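Local coordinates for cytidylyltransferase (Leptospira borgpetersenii serovar Hardjo-bovis, PDB 6OEW), which probably acts as a nucleotidyltransferase, moving a cytidylyl group from a nucleotide to an acceptor substrate, and binds magnesium, at residues Asp147-Thr152 and His171-Val176; Leu45-Phe50 and Ser219-Tyr224; Arg89-Ala94 and Ser154-Leu159. All blocks are in the same frame, centred on the assembly; numbering follows the deposited sequence.

Contact 1: residues Asp147-Thr152 and His171-Val176; sequences DIEIFT and HIVPYV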
ATOM      1  N   ASP A 147      -2.095   4.271   2.859  1.00 35.47           N
ATOM      2  CA  ASP A 147      -2.610   3.150   3.648  1.00 29.56           C
ATOM      3  C   ASP A 147      -1.535   2.098   3.873  1.00 33.27           C
ATOM      4  O   ASP A 147      -0.880   1.638   2.929  1.00 28.87           O
ATOM      5  CB  ASP A 147      -3.802   2.482   2.955  1.00 34.79           C
ATOM      6  CG  ASP A 147      -4.959   3.433   2.666  1.00 40.31           C
ATOM      7  OD1 ASP A 147      -4.836   4.663   2.828  1.00 34.84           O
ATOM      8  OD2 ASP A 147      -6.008   2.910   2.244  1.00 41.97           O
ATOM      9  N   ILE A 148      -1.375   1.703   5.133  1.00 31.38           N
ATOM     10  CA  ILE A 148      -0.409   0.690   5.531  1.00 33.25           C
ATOM     11  C   ILE A 148      -1.093  -0.208   6.539  1.00 31.79           C
ATOM     12  O   ILE A 148      -1.698   0.281   7.501  1.00 28.51           O
ATOM     13  CB  ILE A 148       0.855   1.331   6.144  1.00 33.48           C
ATOM     14  CG1 ILE A 148       1.554   2.234   5.113  1.00 31.92           C
ATOM     15  CG2 ILE A 148       1.785   0.241   6.678  1.00 31.27           C
ATOM     16  CD1 ILE A 148       2.579   3.280   5.733  1.00 28.44           C
ATOM     17  N   GLU A 149      -1.013  -1.510   6.315  1.00 28.18           N
ATOM     18  CA  GLU A 149      -1.462  -2.516   7.259  1.00 29.44           C
ATOM     19  C   GLU A 149      -0.307  -3.467   7.493  1.00 28.68           C
ATOM     20  O   GLU A 149       0.422  -3.804   6.556  1.00 35.24           O
ATOM     21  CB  GLU A 149      -2.705  -3.286   6.725  1.00 29.24           C
ATOM     22  CG  GLU A 149      -3.862  -2.348   6.477  1.00 33.10           C
ATOM     23  CD  GLU A 149      -4.842  -2.865   5.431  1.00 36.75           C
ATOM     24  OE1 GLU A 149      -4.389  -3.391   4.389  1.00 37.65           O
ATOM     25  OE2 GLU A 149      -6.058  -2.726   5.672  1.00 38.54           O
ATOM     26  N   ILE A 150      -0.107  -3.849   8.749  1.00 27.59           N
ATOM     27  CA  ILE A 150       0.960  -4.760   9.143  1.00 26.78           C
ATOM     28  C   ILE A 150       0.353  -5.863   9.983  1.00 27.82           C
ATOM     29  O   ILE A 150      -0.339  -5.583  10.967  1.00 33.14           O
ATOM     30  CB  ILE A 150       2.061  -4.027   9.935  1.00 26.20           C
ATOM     31  CG1 ILE A 150       2.525  -2.791   9.136  1.00 34.69           C
ATOM     32  CG2 ILE A 150       3.200  -4.980  10.185  1.00 28.23           C
ATOM     33  CD1 ILE A 150       3.555  -1.905   9.912  1.00 29.65           C
ATOM     34  N   PHE A 151       0.628  -7.116   9.625  1.00 33.37           N
ATOM     35  CA  PHE A 151       0.129  -8.205  10.444  1.00 35.36           C
ATOM     36  C   PHE A 151       1.048  -9.411  10.341  1.00 35.11           C
ATOM     37  O   PHE A 151       1.851  -9.532   9.409  1.00 34.55           O
ATOM     38  CB  PHE A 151      -1.305  -8.576  10.064  1.00 30.66           C
ATOM     39  CG  PHE A 151      -1.542  -8.632   8.577  1.00 37.13           C
ATOM     40  CD1 PHE A 151      -1.250  -9.785   7.864  1.00 35.95           C
ATOM     41  CD2 PHE A 151      -2.051  -7.537   7.901  1.00 35.92           C
ATOM     42  CE1 PHE A 151      -1.474  -9.845   6.480  1.00 33.90           C
ATOM     43  CE2 PHE A 151      -2.266  -7.582   6.536  1.00 33.76           C
ATOM     44  CZ  PHE A 151      -1.981  -8.727   5.817  1.00 32.77           C
ATOM     45  N   THR A 152       0.932 -10.292  11.334  1.00 36.26           N
ATOM     46  CA  THR A 152       1.756 -11.489  11.407  1.00 33.18           C
ATOM     47  C   THR A 152       1.267 -12.527  10.408  1.00 37.33           C
ATOM     48  O   THR A 152       0.100 -12.542  10.009  1.00 33.56           O
ATOM     49  CB  THR A 152       1.742 -12.110  12.812  1.00 36.71           C
ATOM     50  OG1 THR A 152       0.422 -12.557  13.148  1.00 36.65           O
ATOM     51  CG2 THR A 152       2.230 -11.108  13.870  1.00 40.07           C
ATOM     52  N   HIS A 171     -10.397  -8.792   0.133  1.00 34.69           N
ATOM     53  CA  HIS A 171      -9.891  -7.610   0.821  1.00 40.35           C
ATOM     54  C   HIS A 171      -9.037  -7.917   2.035  1.00 38.50           C
ATOM     55  O   HIS A 171      -8.386  -7.000   2.551  1.00 34.58           O
ATOM     56  CB  HIS A 171     -11.052  -6.706   1.216  1.00 36.81           C
ATOM     57  CG  HIS A 171     -11.751  -6.144   0.024  1.00 40.14           C
ATOM     58  ND1 HIS A 171     -11.167  -5.192  -0.783  1.00 40.53           N
ATOM     59  CD2 HIS A 171     -12.932  -6.469  -0.560  1.00 44.67           C
ATOM     60  CE1 HIS A 171     -11.985  -4.914  -1.784  1.00 42.30           C
ATOM     61  NE2 HIS A 171     -13.061  -5.676  -1.672  1.00 41.84           N
ATOM     62  N   ILE A 172      -9.049  -9.167   2.503  1.00 35.42           N
ATOM     63  CA  ILE A 172      -8.191  -9.691   3.567  1.00 32.35           C
ATOM     64  C   ILE A 172      -8.632  -9.209   4.943  1.00 37.29           C
ATOM     65  O   ILE A 172      -9.014 -10.015   5.794  1.00 39.11           O
ATOM     66  CB  ILE A 172      -6.703  -9.351   3.358  1.00 37.73           C
ATOM     67  CG1 ILE A 172      -6.193  -9.910   2.029  1.00 42.32           C
ATOM     68  CG2 ILE A 172      -5.896  -9.943   4.523  1.00 33.42           C
ATOM     69  CD1 ILE A 172      -4.692  -9.696   1.816  1.00 42.09           C
ATOM     70  N   VAL A 173      -8.587  -7.901   5.170  1.00 36.55           N
ATOM     71  CA  VAL A 173      -8.771  -7.331   6.503  1.00 38.13           C
ATOM     72  C   VAL A 173     -10.207  -7.181   7.007  1.00 39.75           C
ATOM     73  O   VAL A 173     -10.356  -6.991   8.220  1.00 43.12           O
ATOM     74  CB  VAL A 173      -8.096  -5.956   6.589  1.00 35.09           C
ATOM     75  CG1 VAL A 173      -6.636  -6.069   6.257  1.00 32.91           C
ATOM     76  CG2 VAL A 173      -8.842  -4.961   5.688  1.00 34.99           C
ATOM     77  N   PRO A 174     -11.282  -7.241   6.187  1.00 42.25           N
ATOM     78  CA  PRO A 174     -12.602  -6.848   6.720  1.00 42.93           C
ATOM     79  C   PRO A 174     -13.012  -7.555   7.997  1.00 46.47           C
ATOM     80  O   PRO A 174     -13.625  -6.927   8.868  1.00 50.30           O
ATOM     81  CB  PRO A 174     -13.560  -7.207   5.572  1.00 46.71           C
ATOM     82  CG  PRO A 174     -12.762  -7.046   4.396  1.00 52.30           C
ATOM     83  CD  PRO A 174     -11.417  -7.569   4.750  1.00 43.37           C
ATOM     84  N   TYR A 175     -12.719  -8.847   8.129  1.00 42.04           N
ATOM     85  CA  TYR A 175     -13.106  -9.537   9.353  1.00 38.45           C
ATOM     86  C   TYR A 175     -12.387  -8.947  10.565  1.00 42.23           C
ATOM     87  O   TYR A 175     -12.968  -8.875  11.653  1.00 43.68           O
ATOM     88  CB  TYR A 175     -12.834 -11.036   9.242  1.00 35.38           C
ATOM     89  CG  TYR A 175     -13.319 -11.823  10.444  1.00 39.56           C
ATOM     90  CD1 TYR A 175     -14.578 -12.403  10.458  1.00 44.00           C
ATOM     91  CD2 TYR A 175     -12.516 -11.965  11.583  1.00 42.56           C
ATOM     92  CE1 TYR A 175     -15.033 -13.124  11.556  1.00 48.87           C
ATOM     93  CE2 TYR A 175     -12.966 -12.680  12.688  1.00 44.52           C
ATOM     94  CZ  TYR A 175     -14.213 -13.249  12.670  1.00 49.31           C
ATOM     95  OH  TYR A 175     -14.652 -13.952  13.760  1.00 46.83           O
ATOM     96  N   VAL A 176     -11.128  -8.517  10.398  1.00 41.51           N
ATOM     97  CA  VAL A 176     -10.407  -7.900  11.519  1.00 35.25           C
ATOM     98  C   VAL A 176     -11.069  -6.584  11.897  1.00 42.00           C
ATOM     99  O   VAL A 176     -11.375  -6.333  13.069  1.00 39.43           O
ATOM    100  CB  VAL A 176      -8.920  -7.694  11.178  1.00 33.83           C
ATOM    101  CG1 VAL A 176      -8.233  -6.836  12.279  1.00 39.26           C
ATOM    102  CG2 VAL A 176      -8.204  -9.024  11.051  1.00 40.18           C
TER
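The phenyl ring of Phe151 and the carboxylate of Glu149 carry this contact from strand 149-152, part of the central mixed sheet of the GT-A type nucleotidyltransferase fold. Ile172 comes obliquely to the ring, its CG2 methyl 4.3 Å from CZ of Phe151, while Leu156, Ile102 and Arg104 pack around the rest. The carboxylate receives Val173: OE2 of Glu149 lies 3.4 Å from Val173 CG1 and 3.6 Å from Val173 CG2, with both methyls directed at that one oxygen. OE1 carries the charge pairing, in a salt bridge to Arg104 on the adjacent antiparallel strand 101-106.

Glu149 and Phe151, two residues apart, project from one face of the sheet, whereas Ile150 packs on helix 114-126 on the other. Phe151 CG sits between the backbone N and the carbonyl carbon (chi1 43°), which turns the ring toward the incoming loop. Glu149 instead runs extended beyond CG and ends with OE1 on Arg104 and OE2 against the valine methyls. The side chain of Glu149 is about 10 Å from that of Asp108, which binds magnesium, so the contact lies near the metal region without touching it.

Opposite the strand, Ile172 and Val173 link helix 166-171 to helix 174-178. Ile172 has a positive phi of 75° and is the central residue of a classic gamma turn, closed by the 2.8 Å bond from Val173 N to His171 O.

Contact 2: residues Leu45-Phe50 and Ser219-Tyr224; sequences LKFSKF and SKEFSY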
ATOM      1  N   LEU A  45       9.675   3.161  -2.205  1.00 34.59           N
ATOM      2  CA  LEU A  45       9.890   2.128  -1.197  1.00 34.94           C
ATOM      3  C   LEU A  45      11.341   1.671  -1.117  1.00 32.81           C
ATOM      4  O   LEU A  45      11.709   1.014  -0.137  1.00 35.28           O
ATOM      5  CB  LEU A  45       8.976   0.937  -1.479  1.00 32.41           C
ATOM      6  CG  LEU A  45       7.506   1.247  -1.233  1.00 30.65           C
ATOM      7  CD1 LEU A  45       6.628   0.165  -1.847  1.00 30.50           C
ATOM      8  CD2 LEU A  45       7.255   1.308   0.241  1.00 27.85           C
ATOM      9  N   LYS A  46      12.167   1.997  -2.117  1.00 35.69           N
ATOM     10  CA  LYS A  46      13.592   1.693  -2.021  1.00 36.47           C
ATOM     11  C   LYS A  46      14.245   2.404  -0.848  1.00 43.72           C
ATOM     12  O   LYS A  46      15.306   1.966  -0.392  1.00 39.60           O
ATOM     13  CB  LYS A  46      14.318   2.068  -3.316  1.00 37.18           C
ATOM     14  N   PHE A  47      13.644   3.489  -0.352  1.00 34.58           N
ATOM     15  CA  PHE A  47      14.206   4.219   0.782  1.00 39.99           C
ATOM     16  C   PHE A  47      13.860   3.593   2.132  1.00 42.97           C
ATOM     17  O   PHE A  47      14.359   4.069   3.159  1.00 39.39           O
ATOM     18  CB  PHE A  47      13.731   5.676   0.757  1.00 35.60           C
ATOM     19  CG  PHE A  47      14.233   6.461  -0.438  1.00 40.19           C
ATOM     20  CD1 PHE A  47      15.503   7.028  -0.432  1.00 46.81           C
ATOM     21  CD2 PHE A  47      13.440   6.625  -1.564  1.00 36.71           C
ATOM     22  CE1 PHE A  47      15.970   7.745  -1.516  1.00 44.63           C
ATOM     23  CE2 PHE A  47      13.910   7.344  -2.653  1.00 36.39           C
ATOM     24  CZ  PHE A  47      15.171   7.901  -2.627  1.00 40.99           C
ATOM     25  N   SER A  48      13.022   2.560   2.165  1.00 38.21           N
ATOM     26  CA  SER A  48      12.663   1.922   3.426  1.00 37.28           C
ATOM     27  C   SER A  48      13.838   1.122   3.968  1.00 39.81           C
ATOM     28  O   SER A  48      14.594   0.508   3.208  1.00 36.56           O
ATOM     29  CB  SER A  48      11.459   1.002   3.237  1.00 34.21           C
ATOM     30  OG  SER A  48      11.230   0.207   4.395  1.00 32.56           O
ATOM     31  N   LYS A  49      14.004   1.129   5.296  1.00 36.65           N
ATOM     32  CA  LYS A  49      15.013   0.227   5.832  1.00 38.24           C
ATOM     33  C   LYS A  49      14.646  -1.237   5.612  1.00 41.92           C
ATOM     34  O   LYS A  49      15.502  -2.103   5.801  1.00 40.80           O
ATOM     35  CB  LYS A  49      15.256   0.516   7.321  1.00 46.77           C
ATOM     36  CG  LYS A  49      14.029   0.360   8.195  1.00 49.24           C
ATOM     37  CD  LYS A  49      14.410   0.284   9.687  1.00 57.31           C
ATOM     38  CE  LYS A  49      14.311   1.632  10.383  1.00 60.59           C
ATOM     39  NZ  LYS A  49      14.261   1.478  11.866  1.00 62.76           N
ATOM     40  N   PHE A  50      13.419  -1.537   5.182  1.00 43.53           N
ATOM     41  CA  PHE A  50      13.012  -2.903   4.863  1.00 47.18           C
ATOM     42  C   PHE A  50      12.909  -3.155   3.359  1.00 45.76           C
ATOM     43  O   PHE A  50      12.196  -4.071   2.932  1.00 45.64           O
ATOM     44  CB  PHE A  50      11.691  -3.227   5.566  1.00 46.56           C
ATOM     45  CG  PHE A  50      11.732  -2.970   7.052  1.00 44.54           C
ATOM     46  CD1 PHE A  50      12.349  -3.876   7.920  1.00 43.01           C
ATOM     47  CD2 PHE A  50      11.189  -1.808   7.590  1.00 39.83           C
ATOM     48  CE1 PHE A  50      12.403  -3.631   9.280  1.00 49.63           C
ATOM     49  CE2 PHE A  50      11.252  -1.561   8.950  1.00 43.24           C
ATOM     50  CZ  PHE A  50      11.865  -2.470   9.798  1.00 51.57           C
ATOM     51  N   SER A 219      12.981  15.299  -6.680  1.00 65.23           N
ATOM     52  CA  SER A 219      13.267  13.873  -6.655  1.00 54.17           C
ATOM     53  C   SER A 219      12.036  13.114  -6.177  1.00 49.15           C
ATOM     54  O   SER A 219      10.965  13.708  -6.001  1.00 46.66           O
ATOM     55  CB  SER A 219      14.462  13.577  -5.747  1.00 55.00           C
ATOM     56  OG  SER A 219      14.081  13.598  -4.377  1.00 51.88           O
ATOM     57  N   LYS A 220      12.168  11.808  -5.961  1.00 42.19           N
ATOM     58  CA  LYS A 220      11.069  11.015  -5.427  1.00 42.37           C
ATOM     59  C   LYS A 220      11.201  10.795  -3.925  1.00 44.40           C
ATOM     60  O   LYS A 220      10.461   9.982  -3.359  1.00 43.18           O
ATOM     61  CB  LYS A 220      10.975   9.667  -6.151  1.00 42.54           C
ATOM     62  CG  LYS A 220      10.972   9.784  -7.689  1.00 46.57           C
ATOM     63  CD  LYS A 220      10.742   8.409  -8.353  1.00 44.50           C
ATOM     64  CE  LYS A 220      10.661   8.546  -9.886  1.00 47.06           C
ATOM     65  NZ  LYS A 220      11.994   8.829 -10.447  1.00 45.58           N
ATOM     66  N   GLU A 221      12.110  11.514  -3.267  1.00 46.54           N
ATOM     67  CA  GLU A 221      12.423  11.267  -1.867  1.00 47.30           C
ATOM     68  C   GLU A 221      11.623  12.148  -0.909  1.00 50.88           C
ATOM     69  O   GLU A 221      11.848  12.083   0.301  1.00 58.75           O
ATOM     70  CB  GLU A 221      13.922  11.465  -1.637  1.00 53.81           C
ATOM     71  CG  GLU A 221      14.454  10.708  -0.434  1.00 60.68           C
ATOM     72  CD  GLU A 221      15.939  10.884  -0.244  1.00 62.77           C
ATOM     73  OE1 GLU A 221      16.568  11.555  -1.090  1.00 63.77           O
ATOM     74  OE2 GLU A 221      16.469  10.343   0.750  1.00 66.51           O
ATOM     75  N   PHE A 222      10.681  12.944  -1.410  1.00 47.47           N
ATOM     76  CA  PHE A 222       9.950  13.871  -0.559  1.00 44.43           C
ATOM     77  C   PHE A 222       9.071  13.118   0.432  1.00 44.05           C
ATOM     78  O   PHE A 222       8.584  12.023   0.155  1.00 44.49           O
ATOM     79  CB  PHE A 222       9.099  14.808  -1.404  1.00 47.06           C
ATOM     80  CG  PHE A 222       8.122  14.096  -2.320  1.00 43.25           C
ATOM     81  CD1 PHE A 222       6.858  13.761  -1.873  1.00 39.87           C
ATOM     82  CD2 PHE A 222       8.467  13.797  -3.634  1.00 42.47           C
ATOM     83  CE1 PHE A 222       5.953  13.115  -2.708  1.00 46.24           C
ATOM     84  CE2 PHE A 222       7.569  13.162  -4.477  1.00 43.82           C
ATOM     85  CZ  PHE A 222       6.309  12.823  -4.012  1.00 42.27           C
ATOM     86  N   SER A 223       8.872  13.715   1.608  1.00 45.52           N
ATOM     87  CA  SER A 223       8.094  13.052   2.644  1.00 47.06           C
ATOM     88  C   SER A 223       6.603  13.368   2.501  1.00 50.26           C
ATOM     89  O   SER A 223       6.195  14.262   1.757  1.00 45.54           O
ATOM     90  CB  SER A 223       8.584  13.461   4.034  1.00 48.97           C
ATOM     91  OG  SER A 223       8.132  14.765   4.327  1.00 49.35           O
ATOM     92  N   TYR A 224       5.790  12.605   3.242  1.00 44.38           N
ATOM     93  CA  TYR A 224       4.354  12.867   3.315  1.00 45.30           C
ATOM     94  C   TYR A 224       4.071  14.285   3.792  1.00 40.48           C
ATOM     95  O   TYR A 224       3.284  15.009   3.175  1.00 48.17           O
ATOM     96  CB  TYR A 224       3.675  11.854   4.243  1.00 48.56           C
ATOM     97  CG  TYR A 224       2.220  12.175   4.547  1.00 42.42           C
ATOM     98  CD1 TYR A 224       1.232  12.020   3.566  1.00 46.54           C
ATOM     99  CD2 TYR A 224       1.837  12.656   5.803  1.00 45.74           C
ATOM    100  CE1 TYR A 224      -0.091  12.311   3.834  1.00 45.15           C
ATOM    101  CE2 TYR A 224       0.514  12.949   6.079  1.00 42.72           C
ATOM    102  CZ  TYR A 224      -0.439  12.775   5.086  1.00 39.64           C
ATOM    103  OH  TYR A 224      -1.752  13.065   5.338  1.00 48.68           O
TER
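A surface CH-pi contact joins two loops here, the one after helix 37-45 and the one before helix 224-233, with the aliphatic part of Glu221 laid over one face of the Phe47 ring. Glu221 CG is 3.7 Å from the ring centroid and 20° off the normal, displaced toward the CE1 and CZ rim. The carboxylate, nearly parallel to the ring with the planes 15° apart, lies above the ring plane but beyond the CD1-CE1 rim: CD of Glu221 is 3.4 Å from Phe47 CE1, and OE2 of Glu221 is 3.6 Å from Phe47 CD1. Glu221 CG stands anti to the backbone N (chi1 -156°) and the chain runs on extended, so it crosses the direction of the phenylalanine side chain at about a right angle.

Phe47 is the third residue of a type I turn from Leu45 to Ser48. This turn begins the return from helix 37-45 to strand 54-59, part of a beta-alpha-beta crossover leaving strand 11-16. Behind it, Ser48 OG accepts from Phe50 N in an ST turn and also bonds Asp118 of helix 114-126. The opposing loop has an ST turn of its own, in which Ser219 OG accepts from Glu221 N at 3.1 Å. Between these two residues, the carbonyl O of Lys220 passes 4.4 Å from Phe47 CE2, oblique to the ring, while the lysine ammonium group leads away into salt bridges with Asp34 and Glu43.

Contact 3: residues Arg89-Ala94 and Ser154-Leu159; sequences RYLDAA and SLLEKL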
ATOM      1  N   ARG A  89      -3.213 -15.335  -2.217  1.00 32.08           N
ATOM      2  CA  ARG A  89      -2.047 -14.737  -2.866  1.00 29.97           C
ATOM      3  C   ARG A  89      -1.023 -14.267  -1.835  1.00 35.28           C
ATOM      4  O   ARG A  89       0.187 -14.481  -2.010  1.00 35.07           O
ATOM      5  CB  ARG A  89      -2.461 -13.569  -3.758  1.00 29.32           C
ATOM      6  CG  ARG A  89      -1.419 -13.241  -4.835  1.00 31.95           C
ATOM      7  CD  ARG A  89      -1.583 -11.838  -5.436  1.00 34.31           C
ATOM      8  NE  ARG A  89      -2.887 -11.682  -6.085  1.00 35.21           N
ATOM      9  CZ  ARG A  89      -3.339 -10.521  -6.547  1.00 33.56           C
ATOM     10  NH1 ARG A  89      -2.578  -9.420  -6.447  1.00 31.84           N
ATOM     11  NH2 ARG A  89      -4.546 -10.467  -7.122  1.00 34.36           N
ATOM     12  N   TYR A  90      -1.487 -13.623  -0.753  1.00 29.11           N
ATOM     13  CA  TYR A  90      -0.559 -13.142   0.276  1.00 30.10           C
ATOM     14  C   TYR A  90       0.004 -14.292   1.091  1.00 29.85           C
ATOM     15  O   TYR A  90       1.170 -14.255   1.511  1.00 37.33           O
ATOM     16  CB  TYR A  90      -1.245 -12.151   1.209  1.00 30.01           C
ATOM     17  CG  TYR A  90      -1.091 -10.733   0.763  1.00 29.62           C
ATOM     18  CD1 TYR A  90      -1.889 -10.225  -0.258  1.00 28.52           C
ATOM     19  CD2 TYR A  90      -0.132  -9.900   1.342  1.00 29.89           C
ATOM     20  CE1 TYR A  90      -1.749  -8.926  -0.689  1.00 26.73           C
ATOM     21  CE2 TYR A  90       0.019  -8.597   0.918  1.00 32.88           C
ATOM     22  CZ  TYR A  90      -0.791  -8.123  -0.107  1.00 30.61           C
ATOM     23  OH  TYR A  90      -0.633  -6.821  -0.529  1.00 31.97           O
ATOM     24  N   LEU A  91      -0.813 -15.309   1.362  1.00 35.90           N
ATOM     25  CA  LEU A  91      -0.318 -16.438   2.141  1.00 38.26           C
ATOM     26  C   LEU A  91       0.708 -17.229   1.333  1.00 42.60           C
ATOM     27  O   LEU A  91       1.766 -17.601   1.851  1.00 37.02           O
ATOM     28  CB  LEU A  91      -1.491 -17.316   2.587  1.00 40.09           C
ATOM     29  CG  LEU A  91      -1.229 -18.399   3.624  1.00 48.13           C
ATOM     30  CD1 LEU A  91      -0.510 -17.821   4.827  1.00 49.74           C
ATOM     31  CD2 LEU A  91      -2.528 -19.052   4.041  1.00 51.86           C
ATOM     32  N   ASP A  92       0.425 -17.465   0.045  1.00 34.31           N
ATOM     33  CA  ASP A  92       1.400 -18.114  -0.832  1.00 37.36           C
ATOM     34  C   ASP A  92       2.725 -17.340  -0.847  1.00 35.11           C
ATOM     35  O   ASP A  92       3.809 -17.919  -0.680  1.00 37.57           O
ATOM     36  CB  ASP A  92       0.857 -18.205  -2.263  1.00 40.42           C
ATOM     37  CG  ASP A  92      -0.209 -19.290  -2.471  1.00 44.43           C
ATOM     38  OD1 ASP A  92      -0.464 -20.118  -1.586  1.00 38.63           O
ATOM     39  OD2 ASP A  92      -0.811 -19.286  -3.575  1.00 44.62           O
ATOM     40  N   ALA A  93       2.650 -16.023  -1.056  1.00 31.77           N
ATOM     41  CA  ALA A  93       3.858 -15.213  -1.152  1.00 34.24           C
ATOM     42  C   ALA A  93       4.629 -15.213   0.162  1.00 37.83           C
ATOM     43  O   ALA A  93       5.857 -15.359   0.167  1.00 38.03           O
ATOM     44  CB  ALA A  93       3.502 -13.782  -1.549  1.00 30.26           C
ATOM     45  N   ALA A  94       3.924 -15.038   1.287  1.00 36.12           N
ATOM     46  CA  ALA A  94       4.603 -14.981   2.582  1.00 41.56           C
ATOM     47  C   ALA A  94       5.324 -16.288   2.882  1.00 43.86           C
ATOM     48  O   ALA A  94       6.463 -16.290   3.376  1.00 41.83           O
ATOM     49  CB  ALA A  94       3.601 -14.656   3.685  1.00 36.67           C
ATOM     50  N   SER A 154       0.880 -15.453  11.317  1.00 39.06           N
ATOM     51  CA  SER A 154      -0.078 -16.218  12.112  1.00 39.90           C
ATOM     52  C   SER A 154      -1.487 -15.640  12.001  1.00 34.75           C
ATOM     53  O   SER A 154      -2.463 -16.390  11.873  1.00 36.42           O
ATOM     54  CB  SER A 154       0.385 -16.277  13.572  1.00 40.87           C
ATOM     55  OG  SER A 154       1.397 -17.257  13.691  1.00 52.33           O
ATOM     56  N   LEU A 155      -1.614 -14.311  12.038  1.00 34.17           N
ATOM     57  CA  LEU A 155      -2.927 -13.696  11.876  1.00 35.64           C
ATOM     58  C   LEU A 155      -3.499 -14.012  10.497  1.00 40.57           C
ATOM     59  O   LEU A 155      -4.669 -14.388  10.367  1.00 37.82           O
ATOM     60  CB  LEU A 155      -2.849 -12.180  12.087  1.00 36.10           C
ATOM     61  CG  LEU A 155      -4.207 -11.523  11.761  1.00 45.08           C
ATOM     62  CD1 LEU A 155      -4.687 -10.579  12.825  1.00 45.20           C
ATOM     63  CD2 LEU A 155      -4.200 -10.813  10.392  1.00 40.36           C
ATOM     64  N   LEU A 156      -2.678 -13.876   9.456  1.00 34.70           N
ATOM     65  CA  LEU A 156      -3.157 -14.173   8.108  1.00 39.85           C
ATOM     66  C   LEU A 156      -3.641 -15.620   8.002  1.00 40.64           C
ATOM     67  O   LEU A 156      -4.665 -15.896   7.365  1.00 35.92           O
ATOM     68  CB  LEU A 156      -2.054 -13.864   7.088  1.00 30.84           C
ATOM     69  CG  LEU A 156      -2.437 -14.123   5.617  1.00 41.49           C
ATOM     70  CD1 LEU A 156      -3.672 -13.322   5.306  1.00 33.22           C
ATOM     71  CD2 LEU A 156      -1.278 -13.713   4.696  1.00 38.29           C
ATOM     72  N   GLU A 157      -2.945 -16.553   8.654  1.00 40.38           N
ATOM     73  CA  GLU A 157      -3.381 -17.945   8.640  1.00 46.00           C
ATOM     74  C   GLU A 157      -4.727 -18.114   9.337  1.00 47.45           C
ATOM     75  O   GLU A 157      -5.588 -18.868   8.859  1.00 47.25           O
ATOM     76  CB  GLU A 157      -2.302 -18.828   9.270  1.00 44.77           C
ATOM     77  CG  GLU A 157      -1.111 -19.024   8.327  1.00 49.25           C
ATOM     78  CD  GLU A 157       0.042 -19.795   8.952  1.00 59.07           C
ATOM     79  OE1 GLU A 157       0.176 -19.779  10.191  1.00 57.90           O
ATOM     80  OE2 GLU A 157       0.819 -20.413   8.193  1.00 61.02           O
ATOM     81  N   LYS A 158      -4.946 -17.390  10.440  1.00 43.39           N
ATOM     82  CA  LYS A 158      -6.253 -17.422  11.092  1.00 47.00           C
ATOM     83  C   LYS A 158      -7.340 -16.868  10.172  1.00 45.35           C
ATOM     84  O   LYS A 158      -8.444 -17.420  10.112  1.00 48.32           O
ATOM     85  CB  LYS A 158      -6.214 -16.648  12.408  1.00 49.06           C
ATOM     86  N   LEU A 159      -7.048 -15.792   9.434  1.00 38.91           N
ATOM     87  CA  LEU A 159      -8.038 -15.298   8.473  1.00 39.83           C
ATOM     88  C   LEU A 159      -8.289 -16.307   7.361  1.00 43.92           C
ATOM     89  O   LEU A 159      -9.441 -16.514   6.959  1.00 44.00           O
ATOM     90  CB  LEU A 159      -7.592 -13.967   7.872  1.00 36.19           C
ATOM     91  CG  LEU A 159      -7.485 -12.820   8.873  1.00 41.45           C
ATOM     92  CD1 LEU A 159      -7.089 -11.537   8.165  1.00 36.17           C
ATOM     93  CD2 LEU A 159      -8.816 -12.676   9.618  1.00 44.31           C
TER
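Leu156 drives its CD2 methyl against Tyr90 and Leu91, joining helix 153-162 to helix 86-96 beside the central sheet of the GT-A type fold. The local axes pass 10.4 Å apart with their directions at 142°, nearer antiparallel than perpendicular. At this separation the leucine has to span the gap, and its torsions do so: CG is anti to the backbone N (chi1 -179°) and CD2 continues outward, anti to CA. That methyl is the tightly packed part of the contact. Leu156 CD2 lies 3.8 Å from Tyr90 CB and 3.7 Å from Leu91 N, against the backbone itself, with Leu91 CB behind at 4.2 Å. Leu91 has nearly the same rotamer, and the two leucine chains run alongside one another, head to tail. Underneath, Tyr90, Ala94 and Leu156 all touch Ile102 of strand 101-106, so the inner side of the helix pair is closed by the sheet.

The outer side is looser and partly open to solvent. There Glu157 gives only its methylene part to Leu91, which crosses it at about a right angle and is further covered by Leu153 and Asp160. Tyr90 turns its ring end away from this interface, and its hydroxyl bonds the carbonyl of Leu14 on strand 11-16. At the looser margin the join rests on a single side-chain approach, Leu91 CD1 to Glu157 CG at 3.7 Å.

Contacts 1 and 3 are neighbours, their centres 11 Å apart; strand 149-152 runs straight into helix 153-162. They meet where Ile172 CD1 packs on Tyr90 CD1 at 3.5 Å and Phe151 CE1 on Leu156 CB at 4.1 Å. Along the chain their segments alternate: 89-94, 147-152, 154-159, 171-176. Contact 2 brackets them all, pairing 45-50 near the start with 219-224 near the end. Its centre lies about 22 Å from that of contact 1 and 26 Å from that of contact 3. Contacts 1 and 3 form a buried layer of strand, loop and helices on one side of the chain's centre; contact 2, across the centre from contact 1, ties early and late loops at the surface.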